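Local coordinates for uncharacterized protein (Pyrococcus furiosus, PDB 4XLZ) that probably removes an acetyl group from N,N'-diacetylchitobiose, as a metal-binding deacetylase of family CE-14, at residues Gly135-Asp140 with Phe186-Tyr191; Lys194-Val199 with Gly249-Pro254. All blocks are in the same frame, centred on the assembly; numbering follows the deposited sequence.

Contact 1 (Gly135-Asp140 with Phe186-Tyr191)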
# COMPACT_ATOMS: atom_id res chain seq x y z
N GLY A 135 25.56 13.54 16.06
CA GLY A 135 25.74 13.36 14.57
C GLY A 135 25.07 12.08 14.17
O GLY A 135 24.96 11.11 14.91
N VAL A 136 24.61 12.18 12.90
CA VAL A 136 24.08 10.97 12.18
C VAL A 136 24.77 10.80 10.83
O VAL A 136 24.89 11.83 10.11
CB VAL A 136 22.50 11.13 12.03
CG1 VAL A 136 21.97 9.93 11.19
CG2 VAL A 136 21.83 11.05 13.33
N PHE A 137 25.22 9.58 10.59
CA PHE A 137 25.84 9.24 9.31
C PHE A 137 24.87 8.28 8.55
O PHE A 137 24.28 7.39 9.15
CB PHE A 137 27.14 8.46 9.53
CG PHE A 137 28.26 9.30 10.15
CD1 PHE A 137 28.28 9.48 11.52
CD2 PHE A 137 29.26 9.84 9.35
CE1 PHE A 137 29.34 10.31 12.11
CE2 PHE A 137 30.29 10.63 9.90
CZ PHE A 137 30.34 10.86 11.31
N ALA A 138 24.79 8.48 7.24
CA ALA A 138 23.94 7.59 6.41
C ALA A 138 24.47 7.62 4.97
O ALA A 138 25.21 8.56 4.61
CB ALA A 138 22.46 8.14 6.44
N PRO A 139 24.03 6.66 4.12
CA PRO A 139 24.42 6.76 2.69
C PRO A 139 23.88 7.98 2.00
O PRO A 139 22.76 8.40 2.34
CB PRO A 139 23.81 5.49 2.04
CG PRO A 139 23.67 4.50 3.26
CD PRO A 139 23.27 5.44 4.43
N ASP A 140 24.59 8.50 1.02
CA ASP A 140 24.08 9.60 0.20
C ASP A 140 23.07 9.00 -0.79
O ASP A 140 23.45 8.27 -1.70
CB ASP A 140 25.32 10.15 -0.55
CG ASP A 140 24.98 11.29 -1.47
OD1 ASP A 140 25.94 12.02 -1.92
OD2 ASP A 140 23.79 11.52 -1.79
N PHE A 186 24.75 17.48 13.34
CA PHE A 186 25.17 17.35 11.91
C PHE A 186 24.71 16.00 11.37
O PHE A 186 24.62 14.97 12.12
CB PHE A 186 26.75 17.46 11.74
CG PHE A 186 27.53 16.32 12.40
CD1 PHE A 186 27.99 16.46 13.72
CD2 PHE A 186 27.87 15.15 11.61
CE1 PHE A 186 28.74 15.35 14.25
CE2 PHE A 186 28.58 14.09 12.15
CZ PHE A 186 29.04 14.21 13.46
N ILE A 187 24.54 16.06 10.06
CA ILE A 187 24.42 14.78 9.23
C ILE A 187 25.74 14.72 8.38
O ILE A 187 26.22 15.77 7.85
CB ILE A 187 23.27 14.94 8.28
CG1 ILE A 187 22.03 14.84 9.13
CG2 ILE A 187 23.27 13.75 7.24
CD1 ILE A 187 20.78 15.28 8.20
N ALA A 188 26.20 13.48 8.23
CA ALA A 188 27.26 13.32 7.22
C ALA A 188 26.90 12.14 6.34
O ALA A 188 26.60 11.07 6.86
CB ALA A 188 28.65 13.05 7.99
N LEU A 189 26.99 12.34 5.01
CA LEU A 189 26.56 11.27 4.06
C LEU A 189 27.84 10.57 3.58
O LEU A 189 28.76 11.22 3.04
CB LEU A 189 25.84 11.88 2.86
CG LEU A 189 24.57 12.65 3.39
CD1 LEU A 189 23.99 13.22 2.08
CD2 LEU A 189 23.59 11.72 4.09
N TYR A 190 27.85 9.26 3.74
CA TYR A 190 28.97 8.45 3.16
C TYR A 190 28.49 7.77 1.90
O TYR A 190 27.37 7.97 1.46
CB TYR A 190 29.54 7.48 4.20
CG TYR A 190 28.59 6.36 4.76
CD1 TYR A 190 27.70 6.61 5.88
CD2 TYR A 190 28.53 5.12 4.13
CE1 TYR A 190 26.92 5.57 6.31
CE2 TYR A 190 27.69 4.10 4.62
CZ TYR A 190 26.85 4.37 5.68
OH TYR A 190 26.08 3.30 6.11
N TYR A 191 29.34 6.95 1.26
CA TYR A 191 29.01 6.38 -0.03
C TYR A 191 28.64 7.52 -1.02
O TYR A 191 27.54 7.48 -1.66
CB TYR A 191 27.91 5.31 0.02
CG TYR A 191 28.21 3.93 0.60
CD1 TYR A 191 29.48 3.33 0.42
CD2 TYR A 191 27.21 3.22 1.28
CE1 TYR A 191 29.70 2.06 0.89
CE2 TYR A 191 27.42 1.90 1.78
CZ TYR A 191 28.71 1.36 1.58
OH TYR A 191 28.82 0.08 1.94
O HOH W 1 25.09 6.19 -1.18

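Contact 2 (Lys194-Val199 with Gly249-Pro254)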
# COMPACT_ATOMS: atom_id res chain seq x y z
N LYS A 194 30.11 13.14 -4.08
CA LYS A 194 30.38 14.58 -3.93
C LYS A 194 30.85 14.86 -2.51
O LYS A 194 30.24 15.63 -1.73
CB LYS A 194 29.11 15.42 -4.27
CG LYS A 194 28.76 15.38 -5.79
CD LYS A 194 29.79 16.21 -6.61
CE LYS A 194 29.47 16.20 -8.12
NZ LYS A 194 30.58 16.94 -8.75
N PRO A 195 31.94 14.24 -2.05
CA PRO A 195 32.33 14.52 -0.68
C PRO A 195 32.89 15.95 -0.58
O PRO A 195 33.47 16.47 -1.56
CB PRO A 195 33.51 13.50 -0.46
CG PRO A 195 34.11 13.37 -1.89
CD PRO A 195 32.90 13.38 -2.86
N ASN A 196 32.75 16.51 0.59
CA ASN A 196 33.38 17.83 0.88
C ASN A 196 34.21 17.78 2.14
O ASN A 196 34.74 18.83 2.58
CB ASN A 196 32.43 19.01 0.83
CG ASN A 196 31.20 18.80 1.66
OD1 ASN A 196 31.16 18.00 2.56
ND2 ASN A 196 30.23 19.64 1.41
N TYR A 197 34.30 16.62 2.76
CA TYR A 197 35.19 16.43 3.91
C TYR A 197 35.78 15.04 3.80
O TYR A 197 35.01 14.01 3.66
CB TYR A 197 34.40 16.58 5.20
CG TYR A 197 35.27 16.31 6.43
CD1 TYR A 197 36.34 17.20 6.66
CD2 TYR A 197 35.07 15.21 7.30
CE1 TYR A 197 37.19 16.96 7.80
CE2 TYR A 197 35.96 14.96 8.39
CZ TYR A 197 36.96 15.87 8.61
OH TYR A 197 37.75 15.66 9.76
N ILE A 198 37.13 14.91 3.85
CA ILE A 198 37.74 13.57 3.70
C ILE A 198 38.59 13.27 4.95
O ILE A 198 39.31 14.17 5.45
CB ILE A 198 38.78 13.55 2.54
CG1 ILE A 198 38.24 14.14 1.29
CG2 ILE A 198 39.44 12.14 2.41
CD1 ILE A 198 37.12 13.29 0.75
N VAL A 199 38.43 12.07 5.49
CA VAL A 199 39.18 11.65 6.68
C VAL A 199 40.32 10.76 6.14
O VAL A 199 40.09 9.81 5.35
CB VAL A 199 38.30 10.84 7.57
CG1 VAL A 199 39.10 10.21 8.78
CG2 VAL A 199 37.14 11.75 8.14
N GLY A 249 35.33 9.51 2.37
CA GLY A 249 34.70 10.77 2.09
C GLY A 249 33.27 10.91 2.65
O GLY A 249 32.53 9.90 2.71
N PHE A 250 32.96 12.16 2.96
CA PHE A 250 31.62 12.47 3.55
C PHE A 250 31.19 13.75 2.88
O PHE A 250 31.93 14.69 2.58
CB PHE A 250 31.76 12.72 5.05
CG PHE A 250 32.23 11.52 5.77
CD1 PHE A 250 31.37 10.49 6.19
CD2 PHE A 250 33.65 11.37 6.04
CE1 PHE A 250 31.83 9.31 6.77
CE2 PHE A 250 34.09 10.17 6.61
CZ PHE A 250 33.21 9.14 7.03
N ARG A 251 29.84 13.85 2.73
CA ARG A 251 29.27 15.10 2.33
C ARG A 251 28.46 15.67 3.50
O ARG A 251 27.64 15.03 4.11
CB ARG A 251 28.30 14.96 1.12
CG ARG A 251 27.79 16.32 0.66
CD ARG A 251 27.00 16.21 -0.62
NE ARG A 251 26.55 17.55 -1.02
CZ ARG A 251 27.34 18.42 -1.64
NH1 ARG A 251 28.61 18.09 -1.97
NH2 ARG A 251 26.81 19.64 -1.99
N VAL A 252 28.87 16.90 3.83
CA VAL A 252 28.22 17.63 4.94
C VAL A 252 27.72 18.94 4.42
O VAL A 252 28.40 19.61 3.60
CB VAL A 252 29.21 17.87 6.16
CG1 VAL A 252 28.53 18.62 7.30
CG2 VAL A 252 29.85 16.54 6.66
N MSE A 253 26.49 19.34 4.78
CA MSE A 253 25.96 20.62 4.32
C MSE A 253 25.15 21.21 5.51
O MSE A 253 24.72 20.51 6.43
CB MSE A 253 24.88 20.41 3.21
CG MSE A 253 25.42 19.68 1.95
SE MSE A 253 24.19 19.76 0.48
CE MSE A 253 22.82 18.55 1.35
N PRO A 254 24.93 22.52 5.49
CA PRO A 254 24.07 23.14 6.47
C PRO A 254 22.67 22.47 6.32
O PRO A 254 22.24 22.12 5.17
CB PRO A 254 23.90 24.61 5.93
CG PRO A 254 25.13 24.88 5.12
CD PRO A 254 25.41 23.48 4.47

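Contact 1 (Gly135-Asp140 with Phe186-Tyr191)
The carbonyl oxygen of V136 is gripped twice by the neighbouring strand. A188 N donates to it at 2.8 Å, within the carbonyl plane. I187 CA brings a weaker C-H to the same V136 O at 3.1 Å. This pattern repeats along two parallel strands, 135-139 and 186-190. V136 N bonds F186 O, A138 N bonds A188 O, Y190 N bonds A138 O and D140 N bonds Y190 O. Beyond the strands, one water donates to both D140 O and Y191 O and so bridges the ends of the two segments.

Aromatic rings gather on the face of F137 and A188. F186 has CG between its backbone N and carbonyl carbon (chi1 65°), which brings its ring across to G135. There G135 CA sits over the ring centre in a CH-pi contact, 3.6 Å from the centroid. A side chain on G135 would collide with this ring. F186 also turns an edge toward the face of F137 in an offset edge-to-face pair, planes at 86°. The closest atoms of that pair are F186 CE2 and F137 CZ, 3.8 Å apart. With an alanine in place of F186, G135 CA would probably lose the ring face it rests on, F137 would lose one of its aromatic neighbours, and a gap would open between them. F137 CE2 also presses on A188 CB at 3.5 Å. At the far end, the Y190 ring lies against P139, with P139 N over one face.

The sheet is central and parallel, with strand 33-38 on the other side of 135-139. Helix 149-164 covers V136 and A138, while helix 43-57 packs on F137 and Y190.

Contact 2 (Lys194-Val199 with Gly249-Pro254)
N196, one of two residues facing F250 in a classic beta bulge, also holds the backbone of V252 by two hydrogen bonds. V252 N donates to a lone pair of N196 OD1 at 2.8 Å, almost straight at 171°. In return N196 ND2 donates to V252 O at 2.9 Å. The side-chain amide thus pairs with both polar backbone atoms of one residue. Its CG lies between the backbone N and carbonyl carbon (chi1 51°), which directs the amide at V252.

The bulge belongs to a small antiparallel sheet, and Y197 is its second residue. F250 O accepts two backbone donors, N196 N at 2.8 Å and Y197 N at 3.1 Å. F250 N closes the pair by donating to Y197 O at 2.8 Å. The extra residue probably helps the chain turn away from strand 247-250, near where N196 reaches V252.

R251 adds a further link. Its side chain is extended, with CG anti to the backbone N (chi1 -176°), and runs past the carbonyl of K194. R251 NH1 donates to K194 O at 3.0 Å, and that oxygen lies in the guanidinium plane. N196 ND2 sits over one face of the same group. Both side chains have a second partner in I267: R251 NH2 forms a salt bridge with its terminal carboxylate, and N196 ND2 a hydrogen bond. Y145 of a third subunit packs on K194 and R251.

The rest is apolar. G249 CA lies close to P195 CB, and a side chain at G249 would run into that atom. Y197 and F250 share a face of the sheet, and F28 meets both rings. I198 CD1 rests on G249 CA at 3.7 Å, and V199 CG2 touches the F250 ring at CE2, 3.8 Å away.

Contacts 1 and 2 adjoin, with centres about 9 Å apart, and follow each other along the chain. Strand 186-190 of contact 1 borders segment 249-254 of contact 2. There L189 O and R251 N are 2.9 Å apart, probably hydrogen-bonded. F250 makes much of the packing between them. Its CE1 lies 3.7 Å from F137 CD2 and 3.9 Å from Y190 CB, so the aromatic face of contact 1 continues into contact 2. V252 also packs beside A188. The metal site of H40, D43 and H151 is linked to contact 1, because Y191 OH hydrogen-bonds D43 OD1. Y191 therefore probably helps position this cadmium ligand from the second shell.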